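Local coordinates for glucose-1-phosphate thymidylyltransferase (Bacillus anthracis, PDB 4ECM), which catalyses the transfer of a thymidylyl group to glucose-1-phosphate, yielding dTDP-glucose and pyrophosphate, a reaction that feeds dTDP-L-rhamnose biosynthesis, at residues G53-I58 / D259-K264; M74-K79 / L114-D119; M126-G131 / Y196-K201. All blocks are in the same frame, centred on the assembly; numbering follows the deposited sequence. Where two conformers were deposited one is given.

Interaction 1: G53-I58 / D259-K264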
loop_
_atom_site.group_PDB
_atom_site.type_symbol
_atom_site.label_atom_id
_atom_site.label_comp_id
_atom_site.label_asym_id
_atom_site.label_seq_id
_atom_site.Cartn_x
_atom_site.Cartn_y
_atom_site.Cartn_z
ATOM N N GLY A 53 -2.149 13.201 19.852
ATOM C CA GLY A 53 -0.979 13.360 20.702
ATOM C C GLY A 53 0.187 12.842 19.879
ATOM O O GLY A 53 0.266 13.091 18.669
ATOM N N ARG A 54 1.086 12.101 20.522
ATOM C CA ARG A 54 2.265 11.587 19.834
ATOM C C ARG A 54 2.108 10.142 19.365
ATOM O O ARG A 54 3.091 9.499 19.028
ATOM C CB ARG A 54 3.544 11.789 20.688
ATOM C CG ARG A 54 3.606 11.027 22.009
ATOM C CD ARG A 54 4.826 11.435 22.908
ATOM N NE ARG A 54 4.923 12.888 23.145
ATOM C CZ ARG A 54 5.962 13.666 22.823
ATOM N NH1 ARG A 54 7.074 13.153 22.299
ATOM N NH2 ARG A 54 5.908 14.975 23.075
ATOM N N TYR A 55 0.872 9.648 19.297
ATOM C CA TYR A 55 0.608 8.302 18.833
ATOM C C TYR A 55 -0.555 8.309 17.852
ATOM O O TYR A 55 -1.378 9.228 17.861
ATOM C CB TYR A 55 0.248 7.373 19.998
ATOM C CG TYR A 55 1.290 7.353 21.084
ATOM C CD1 TYR A 55 2.472 6.648 20.920
ATOM C CD2 TYR A 55 1.110 8.060 22.255
ATOM C CE1 TYR A 55 3.434 6.635 21.896
ATOM C CE2 TYR A 55 2.060 8.047 23.234
ATOM C CZ TYR A 55 3.227 7.329 23.055
ATOM O OH TYR A 55 4.190 7.316 24.049
ATOM N N PRO A 56 -0.620 7.291 16.984
ATOM C CA PRO A 56 -1.791 7.114 16.140
ATOM C C PRO A 56 -2.981 6.864 17.046
ATOM O O PRO A 56 -2.832 6.216 18.073
ATOM C CB PRO A 56 -1.484 5.851 15.351
ATOM C CG PRO A 56 -0.073 5.625 15.485
ATOM C CD PRO A 56 0.420 6.300 16.709
ATOM N N MET A 57 -4.142 7.366 16.666
ATOM C CA MET A 57 -5.349 7.262 17.473
ATOM C C MET A 57 -5.592 5.866 18.056
ATOM O O MET A 57 -5.931 5.740 19.222
ATOM C CB MET A 57 -6.550 7.683 16.623
ATOM C CG MET A 57 -7.906 7.683 17.327
ATOM S SD MET A 57 -9.277 8.099 16.205
ATOM C CE MET A 57 -8.752 9.685 15.480
ATOM N N ILE A 58 -5.396 4.829 17.250
ATOM C CA ILE A 58 -5.707 3.462 17.682
ATOM C C ILE A 58 -4.823 2.941 18.814
ATOM O O ILE A 58 -5.238 2.040 19.553
ATOM C CB ILE A 58 -5.749 2.484 16.470
ATOM C CG1 ILE A 58 -6.508 1.199 16.828
ATOM C CG2 ILE A 58 -4.363 2.216 15.916
ATOM C CD1 ILE A 58 -6.786 0.342 15.627
ATOM N N ASP A 259 0.416 15.001 26.873
ATOM C CA ASP A 259 1.366 14.380 27.802
ATOM C C ASP A 259 1.190 12.889 28.000
ATOM O O ASP A 259 1.821 12.300 28.881
ATOM C CB ASP A 259 1.313 15.107 29.144
ATOM C CG ASP A 259 1.678 16.580 29.015
ATOM O OD1 ASP A 259 2.530 16.928 28.163
ATOM O OD2 ASP A 259 1.107 17.394 29.763
ATOM N N ILE A 260 0.350 12.261 27.190
ATOM C CA ILE A 260 0.160 10.822 27.297
ATOM C C ILE A 260 1.411 10.126 26.759
ATOM O O ILE A 260 1.829 10.360 25.621
ATOM C CB ILE A 260 -1.110 10.348 26.569
ATOM C CG1 ILE A 260 -2.361 10.852 27.313
ATOM C CG2 ILE A 260 -1.143 8.809 26.476
ATOM C CD1 ILE A 260 -3.653 10.648 26.545
ATOM N N ASN A 261 1.983 9.261 27.596
ATOM C CA ASN A 261 3.200 8.521 27.285
ATOM C C ASN A 261 2.971 7.023 27.490
ATOM O O ASN A 261 2.589 6.595 28.584
ATOM C CB ASN A 261 4.318 8.995 28.220
ATOM C CG ASN A 261 5.670 8.377 27.899
ATOM O OD1 ASN A 261 5.872 7.776 26.836
ATOM N ND2 ASN A 261 6.623 8.555 28.814
ATOM N N PHE A 262 3.217 6.228 26.456
ATOM C CA PHE A 262 3.007 4.793 26.556
ATOM C C PHE A 262 4.296 4.005 26.769
ATOM O O PHE A 262 4.284 2.771 26.740
ATOM C CB PHE A 262 2.264 4.253 25.317
ATOM C CG PHE A 262 0.884 4.813 25.135
ATOM C CD1 PHE A 262 0.044 4.993 26.207
ATOM C CD2 PHE A 262 0.412 5.113 23.875
ATOM C CE1 PHE A 262 -1.229 5.503 26.035
ATOM C CE2 PHE A 262 -0.855 5.618 23.693
ATOM C CZ PHE A 262 -1.680 5.806 24.778
ATOM N N GLY A 263 5.407 4.688 26.963
ATOM C CA GLY A 263 6.659 3.981 27.188
ATOM C C GLY A 263 7.282 3.457 25.910
ATOM O O GLY A 263 6.700 3.568 24.817
ATOM N N LYS A 264 8.450 2.841 26.060
ATOM C CA LYS A 264 9.239 2.399 24.912
ATOM C C LYS A 264 8.650 1.288 24.061
ATOM O O LYS A 264 9.072 1.141 22.921
ATOM C CB LYS A 264 10.676 2.046 25.314
ATOM C CG LYS A 264 10.827 0.858 26.228
ATOM C CD LYS A 264 12.307 0.455 26.321
ATOM C CE LYS A 264 12.531 -0.707 27.285
ATOM N NZ LYS A 264 13.958 -1.159 27.289
HETATM O O HOH W 1 0.533 11.646 23.449
#
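The backbones of Tyr55 and Phe262 stay well apart, their CA atoms 8.8 Å from each other, and 259-264 runs as irregular chain, so side chains and a water span the gap instead of strand pairing. Tyr55 carries the contact. Its ring carbon CG stands opposite the carbonyl carbon (chi1 -55°), which sends the ring across to 259-264. There Tyr55 OH accepts from Phe262 N at 2.8 Å, with an essentially straight N-H...O angle of 179°. One ring face of Tyr55 receives the Phe262 ring: Phe262 CD2 lies over its centre, 3.4 Å from Tyr55 CE2, while the two planes are inclined by 31°. At the edge of the Tyr55 ring, CE2 meets the carbonyl O of Ile260 at 3.3 Å. Ile260 O also accepts from a water 2.8 Å away, which in turn accepts from Arg54 N. Asn261 OD1 accepts from Gly263 N at 3.1 Å, the donor lying well above the amide plane, forming an Asx turn that shapes the chain just past Asn261. Phe262 also stacks on Tyr63 and meets His60 edge-to-face, both on helix 57-67, while Pro40 of the second subunit packs on Tyr55. With one straight hydrogen bond, one water bridge and an aromatic pair, the contact ties the chain after helix 247-256 to the start of helix 57-67 and gives the hydroxyl of the buried Tyr55 a backbone donor.

Interaction 2: M74-K79 / L114-D119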
loop_
_atom_site.group_PDB
_atom_site.type_symbol
_atom_site.label_atom_id
_atom_site.label_comp_id
_atom_site.label_asym_id
_atom_site.label_seq_id
_atom_site.Cartn_x
_atom_site.Cartn_y
_atom_site.Cartn_z
ATOM N N MET A 74 -9.263 -8.351 19.244
ATOM C CA MET A 74 -9.659 -8.406 17.858
ATOM C C MET A 74 -9.822 -6.984 17.322
ATOM O O MET A 74 -10.400 -6.118 17.983
ATOM C CB MET A 74 -10.954 -9.212 17.675
ATOM C CG MET A 74 -11.510 -9.134 16.249
ATOM S SD MET A 74 -12.563 -10.529 15.779
ATOM C CE MET A 74 -11.306 -11.800 15.657
ATOM N N ILE A 75 -9.318 -6.763 16.119
ATOM C CA ILE A 75 -9.368 -5.467 15.452
ATOM C C ILE A 75 -10.238 -5.602 14.210
ATOM O O ILE A 75 -9.980 -6.462 13.357
ATOM C CB ILE A 75 -7.970 -5.042 15.003
ATOM C CG1 ILE A 75 -6.980 -5.002 16.191
ATOM C CG2 ILE A 75 -8.011 -3.700 14.226
ATOM C CD1 ILE A 75 -7.206 -3.955 17.180
ATOM N N ILE A 76 -11.260 -4.756 14.106
ATOM C CA ILE A 76 -12.149 -4.732 12.949
ATOM C C ILE A 76 -11.928 -3.449 12.142
ATOM O O ILE A 76 -11.905 -2.356 12.702
ATOM C CB ILE A 76 -13.610 -4.759 13.372
ATOM C CG1 ILE A 76 -13.916 -6.004 14.219
ATOM C CG2 ILE A 76 -14.540 -4.682 12.132
ATOM C CD1 ILE A 76 -13.714 -7.335 13.501
ATOM N N THR A 77 -11.736 -3.580 10.834
ATOM C CA THR A 77 -11.609 -2.403 9.972
ATOM C C THR A 77 -12.010 -2.764 8.551
ATOM O O THR A 77 -12.367 -3.908 8.276
ATOM C CB THR A 77 -10.183 -1.783 10.016
ATOM O OG1 THR A 77 -10.217 -0.454 9.462
ATOM C CG2 THR A 77 -9.173 -2.654 9.270
ATOM N N GLY A 78 -11.987 -1.776 7.663
ATOM C CA GLY A 78 -12.347 -1.987 6.248
ATOM C C GLY A 78 -11.252 -2.702 5.471
ATOM O O GLY A 78 -10.094 -2.716 5.869
ATOM N N LYS A 79 -11.636 -3.296 4.356
ATOM C CA LYS A 79 -10.720 -4.018 3.499
ATOM C C LYS A 79 -9.526 -3.160 3.041
ATOM O O LYS A 79 -8.378 -3.556 3.177
ATOM C CB LYS A 79 -11.480 -4.515 2.257
ATOM C CG LYS A 79 -10.655 -5.386 1.339
ATOM C CD LYS A 79 -11.486 -6.041 0.217
ATOM C CE LYS A 79 -11.722 -5.108 -0.955
ATOM N NZ LYS A 79 -12.458 -5.791 -2.062
ATOM N N LEU A 114 -19.336 -5.489 15.485
ATOM C CA LEU A 114 -19.200 -6.332 16.676
ATOM C C LEU A 114 -19.610 -7.765 16.378
ATOM O O LEU A 114 -19.015 -8.702 16.909
ATOM C CB LEU A 114 -20.032 -5.772 17.826
ATOM C CG LEU A 114 -20.051 -6.568 19.125
ATOM C CD1 LEU A 114 -18.667 -6.699 19.701
ATOM C CD2 LEU A 114 -20.978 -5.882 20.126
ATOM N N GLY A 115 -20.599 -7.931 15.507
ATOM C CA GLY A 115 -21.103 -9.270 15.142
ATOM C C GLY A 115 -20.047 -10.188 14.551
ATOM O O GLY A 115 -20.131 -11.396 14.703
ATOM N N LEU A 116 -19.049 -9.611 13.873
ATOM C CA LEU A 116 -17.945 -10.384 13.256
ATOM C C LEU A 116 -17.016 -11.040 14.305
ATOM O O LEU A 116 -16.203 -11.921 13.979
ATOM C CB LEU A 116 -17.090 -9.456 12.381
ATOM C CG LEU A 116 -17.824 -8.643 11.311
ATOM C CD1 LEU A 116 -16.906 -7.585 10.712
ATOM C CD2 LEU A 116 -18.430 -9.549 10.223
ATOM N N CYS A 117 -17.137 -10.608 15.557
ATOM C CA CYS A 117 -16.278 -11.104 16.629
ATOM C C CYS A 117 -16.881 -12.270 17.409
ATOM O O CYS A 117 -16.319 -12.698 18.403
ATOM C CB CYS A 117 -15.997 -9.959 17.608
ATOM S SG CYS A 117 -15.424 -8.447 16.864
ATOM N N GLU A 118 -18.019 -12.788 16.969
ATOM C CA GLU A 118 -18.693 -13.875 17.694
ATOM C C GLU A 118 -17.786 -15.079 18.020
ATOM O O GLU A 118 -17.626 -15.456 19.189
ATOM C CB GLU A 118 -19.940 -14.350 16.914
ATOM C CG GLU A 118 -20.707 -15.492 17.643
ATOM C CD GLU A 118 -22.041 -15.870 16.981
ATOM O OE1 GLU A 118 -22.444 -15.248 15.974
ATOM O OE2 GLU A 118 -22.698 -16.795 17.497
ATOM N N ASP A 119 -17.202 -15.679 16.992
ATOM C CA ASP A 119 -16.354 -16.869 17.175
ATOM C C ASP A 119 -15.102 -16.571 18.007
ATOM O O ASP A 119 -14.701 -17.373 18.838
ATOM C CB ASP A 119 -15.968 -17.469 15.819
ATOM C CG ASP A 119 -17.170 -18.080 15.069
ATOM O OD1 ASP A 119 -18.234 -18.318 15.684
ATOM O OD2 ASP A 119 -17.032 -18.345 13.859
#
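Between Met74 and Ile76 on one side and Leu116 and Cys117 on the other, no aromatic ring or other flat side-chain group takes part; sulfur atoms and aliphatic branches make the contact. Cys117 SG occupies the notch between the two strand side chains, 3.7 Å from Met74 SD and 3.9 Å from Ile76 CG1. Met74 reaches it with CG opposite its own backbone N (chi1 172°), an extended start that brings the thioether alongside the Cys117 side chain, where SD also comes within 3.9 Å of Cys117 CB. The second wedge is Leu116, whose CD1 branch meets Ile76 CG2 at 4.0 Å, while its CB lies 4.1 Å from Ile76 CD1. Met74 and Ile76 are two residues apart on strand 72-77 and therefore point to the same side of the sheet. This strand runs parallel to both 25-30 and 98-103 in the alpha/beta nucleotidyltransferase fold, and Met74, Ile76 and Cys117 are buried. The opposing surface is a type I turn from Gly115 to Glu118, joining helix 110-115 to helix 118-121, with Cys117 at the N-cap position of the latter. Glu118 N closes the turn weakly on Gly115 O at 3.4 Å, and one residue earlier Cys117 N donates to Leu114 O at 3.0 Å; Arg102 NH1 holds the carbonyl O of Leu116. Ile76 also packs against Leu30, and its side chain lies about 5 Å from the bound dTDP-glucose.

Interaction 3: M126-G131 / Y196-K201. With DAU (2'deoxy-thymidine-5'-diphospho-alpha-D-glucose), chain B.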
loop_
_atom_site.group_PDB
_atom_site.type_symbol
_atom_site.label_atom_id
_atom_site.label_comp_id
_atom_site.label_asym_id
_atom_site.label_seq_id
_atom_site.Cartn_x
_atom_site.Cartn_y
_atom_site.Cartn_z
ATOM N N MET A 126 -16.324 -9.553 27.079
ATOM C CA MET A 126 -15.543 -8.656 26.252
ATOM C C MET A 126 -15.665 -7.186 26.609
ATOM O O MET A 126 -16.673 -6.743 27.174
ATOM C CB MET A 126 -16.014 -8.824 24.817
ATOM C CG MET A 126 -17.362 -8.147 24.538
ATOM S SD MET A 126 -18.233 -8.887 23.163
ATOM C CE MET A 126 -19.065 -10.239 24.057
ATOM N N VAL A 127 -14.612 -6.448 26.291
ATOM C CA VAL A 127 -14.621 -5.003 26.383
ATOM C C VAL A 127 -14.497 -4.502 24.945
ATOM O O VAL A 127 -13.567 -4.878 24.215
ATOM C CB VAL A 127 -13.492 -4.418 27.247
ATOM C CG1 VAL A 127 -13.519 -2.877 27.163
ATOM C CG2 VAL A 127 -13.634 -4.884 28.708
ATOM N N VAL A 128 -15.462 -3.693 24.527
ATOM C CA VAL A 128 -15.478 -3.141 23.191
ATOM C C VAL A 128 -15.151 -1.656 23.271
ATOM O O VAL A 128 -15.788 -0.931 24.020
ATOM C CB VAL A 128 -16.866 -3.286 22.560
ATOM C CG1 VAL A 128 -16.885 -2.633 21.183
ATOM C CG2 VAL A 128 -17.292 -4.773 22.502
ATOM N N ILE A 129 -14.143 -1.207 22.524
ATOM C CA ILE A 129 -13.802 0.202 22.471
ATOM C C ILE A 129 -13.914 0.745 21.048
ATOM O O ILE A 129 -13.237 0.260 20.123
ATOM C CB ILE A 129 -12.364 0.476 22.972
ATOM C CG1 ILE A 129 -12.181 -0.075 24.394
ATOM C CG2 ILE A 129 -12.062 1.985 22.942
ATOM C CD1 ILE A 129 -10.866 0.329 25.058
ATOM N N LEU A 130 -14.765 1.753 20.853
ATOM C CA LEU A 130 -14.842 2.391 19.546
ATOM C C LEU A 130 -13.486 3.113 19.396
ATOM O O LEU A 130 -13.042 3.841 20.288
ATOM C CB LEU A 130 -16.026 3.353 19.447
ATOM C CG LEU A 130 -17.393 2.740 19.770
ATOM C CD1 LEU A 130 -18.523 3.741 19.569
ATOM C CD2 LEU A 130 -17.616 1.487 18.914
ATOM N N GLY A 131 -12.817 2.864 18.282
ATOM C CA GLY A 131 -11.487 3.401 18.030
ATOM C C GLY A 131 -11.297 4.885 18.165
ATOM O O GLY A 131 -10.193 5.337 18.473
ATOM N N TYR A 196 -17.898 -0.361 25.856
ATOM C CA TYR A 196 -18.948 -1.286 26.249
ATOM C C TYR A 196 -18.386 -2.583 26.834
ATOM O O TYR A 196 -17.400 -3.134 26.335
ATOM C CB TYR A 196 -19.797 -1.629 25.016
ATOM C CG TYR A 196 -20.247 -0.414 24.241
ATOM C CD1 TYR A 196 -21.259 0.405 24.717
ATOM C CD2 TYR A 196 -19.662 -0.084 23.033
ATOM C CE1 TYR A 196 -21.661 1.527 24.015
ATOM C CE2 TYR A 196 -20.069 1.035 22.319
ATOM C CZ TYR A 196 -21.061 1.832 22.813
ATOM O OH TYR A 196 -21.448 2.948 22.106
ATOM N N LEU A 197 -19.014 -3.066 27.902
ATOM C CA LEU A 197 -18.611 -4.319 28.496
ATOM C C LEU A 197 -19.798 -5.252 28.348
ATOM O O LEU A 197 -20.891 -4.938 28.837
ATOM C CB LEU A 197 -18.162 -4.155 29.952
ATOM C CG LEU A 197 -16.976 -3.194 30.190
ATOM C CD1 LEU A 197 -17.451 -1.733 30.265
ATOM C CD2 LEU A 197 -16.224 -3.523 31.445
ATOM N N TYR A 198 -19.590 -6.375 27.645
ATOM C CA TYR A 198 -20.665 -7.354 27.353
ATOM C C TYR A 198 -20.324 -8.809 27.679
ATOM O O TYR A 198 -19.151 -9.200 27.694
ATOM C CB TYR A 198 -21.016 -7.357 25.860
ATOM C CG TYR A 198 -21.557 -6.072 25.280
ATOM C CD1 TYR A 198 -22.695 -5.480 25.805
ATOM C CD2 TYR A 198 -20.983 -5.501 24.158
ATOM C CE1 TYR A 198 -23.216 -4.316 25.274
ATOM C CE2 TYR A 198 -21.509 -4.321 23.594
ATOM C CZ TYR A 198 -22.626 -3.736 24.168
ATOM O OH TYR A 198 -23.169 -2.579 23.650
ATOM N N ASP A 199 -21.364 -9.605 27.952
ATOM C CA ASP A 199 -21.185 -11.035 28.081
ATOM C C ASP A 199 -21.450 -11.598 26.678
ATOM O O ASP A 199 -21.855 -10.868 25.773
ATOM C CB ASP A 199 -22.064 -11.676 29.173
ATOM C CG ASP A 199 -23.563 -11.584 28.902
ATOM O OD1 ASP A 199 -23.979 -11.170 27.807
ATOM O OD2 ASP A 199 -24.331 -11.950 29.818
ATOM N N SER A 200 -21.233 -12.893 26.493
ATOM C CA SER A 200 -21.355 -13.497 25.165
ATOM C C SER A 200 -22.781 -13.548 24.599
ATOM O O SER A 200 -22.959 -13.911 23.441
ATOM C CB SER A 200 -20.764 -14.907 25.180
ATOM O OG SER A 200 -21.519 -15.738 26.038
ATOM N N LYS A 201 -23.781 -13.163 25.379
ATOM C CA LYS A 201 -25.156 -13.200 24.900
ATOM C C LYS A 201 -25.450 -12.123 23.868
ATOM O O LYS A 201 -26.447 -12.206 23.153
ATOM C CB LYS A 201 -26.147 -13.091 26.066
ATOM C CG LYS A 201 -26.085 -14.290 27.026
ATOM C CD LYS A 201 -27.241 -14.285 28.037
ATOM C CE LYS A 201 -27.206 -15.543 28.938
ATOM N NZ LYS A 201 -28.226 -15.502 30.049
HETATM O O6 DAU B . -18.670 8.246 20.470
HETATM C C6 DAU B . -19.738 7.748 21.277
HETATM C C5 DAU B . -20.949 7.459 20.401
HETATM O O5 DAU B . -20.531 6.556 19.382
HETATM C C4 DAU B . -22.108 6.868 21.211
HETATM O O4 DAU B . -22.583 7.803 22.172
HETATM C C3 DAU B . -23.277 6.448 20.325
HETATM O O3 DAU B . -24.268 5.791 21.143
HETATM C C2 DAU B . -22.743 5.506 19.240
HETATM O O2 DAU B . -23.779 5.158 18.302
HETATM C C1 DAU B . -21.573 6.134 18.492
HETATM O O1 DAU B . -22.046 7.245 17.740
HETATM P P2 DAU B . -21.229 7.780 16.454
HETATM O O3P DAU B . -20.014 8.567 16.881
HETATM O O4P DAU B . -22.244 8.378 15.520
HETATM O OPP DAU B . -20.664 6.405 15.817
HETATM P P DAU B . -19.742 6.387 14.500
HETATM O O1P DAU B . -18.901 7.641 14.467
HETATM O O2P DAU B . -20.601 6.022 13.344
HETATM O "O5'" DAU B . -18.733 5.165 14.800
HETATM C "C5'" DAU B . -17.742 5.316 15.796
HETATM C "C4'" DAU B . -16.608 4.294 15.711
HETATM O "O4'" DAU B . -17.041 2.963 15.435
HETATM C "C3'" DAU B . -15.554 4.660 14.688
HETATM O "O3'" DAU B . -14.315 4.661 15.403
HETATM C "C2'" DAU B . -15.579 3.560 13.654
HETATM C "C1'" DAU B . -16.339 2.428 14.331
HETATM N N11 DAU B . -17.401 1.794 13.533
HETATM C C61 DAU B . -18.453 2.613 13.047
HETATM C C51 DAU B . -19.280 2.171 12.034
HETATM C C5A DAU B . -20.464 3.010 11.602
HETATM C C21 DAU B . -17.087 0.622 12.818
HETATM O O21 DAU B . -16.044 -0.113 13.230
HETATM N N31 DAU B . -17.880 0.157 11.822
HETATM C C41 DAU B . -18.953 0.872 11.394
HETATM O O41 DAU B . -19.721 0.403 10.385
#
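Met126 and Val128 share one face of an antiparallel strand pair with Tyr196 and Tyr198, at the place where the nucleotidyltransferase sheet becomes mixed: strand 125-130 runs parallel to 25-30 but antiparallel to 190-198. The local axes lie 4.7 Å apart at 155°. Met126-Tyr198 and Val128-Tyr196 are hydrogen-bonded pairs, the tightest bond being Val128 N to Tyr196 O at 2.7 Å, lying in the carbonyl plane. Between them, the non-hydrogen-bonded pair Val127-Leu197 projects to the other face, its side chains running side by side with Val127 CG2 4.0 Å from Leu197 CD2. On the tyrosine face, a Met126 chi1 of 76° and an extended chi2 bring SD to the edge of the Tyr198 ring, near its plane; the bend at chi3 then turns Met126 CE to Tyr198 CB, 3.9 Å away, and to Asp199 O at 3.3 Å. Val128 CG2 approaches the same ring obliquely, 4.1 Å from Tyr198 CD2. The Tyr198 hydroxyl is hydrogen-bonded to Asn223 of helix 219-228. Leu130, slanting across Tyr196, places CG 4.1 Å from Tyr196 CE2 and turns CD1 to the bound dTDP-glucose, 3.5 Å from O5 of its glucose ring.

Interactions 2 and 3 are buried and serve the same mixed sheet, whereas interaction 1 is partly buried, at the rim of the chain and beside a second subunit. Their chemistry follows place: interaction 3 is built on backbone hydrogen bonds between strands, interaction 2 on apolar packing of a helix junction against a strand, and interaction 1 on an oblique aromatic pair, a phenol-to-backbone hydrogen bond and a bridging water. Leu114 couples the two buried contacts, its CD1 lying 3.7 Å from Val128 CG2 and its CD2 3.8 Å from Tyr198 CE2. Interaction 1 meets interaction 3 where Met57 CG packs 3.5 Å from Gly131 O, and helix 57-67 leads on from interaction 1 towards strand 72-77 of interaction 2.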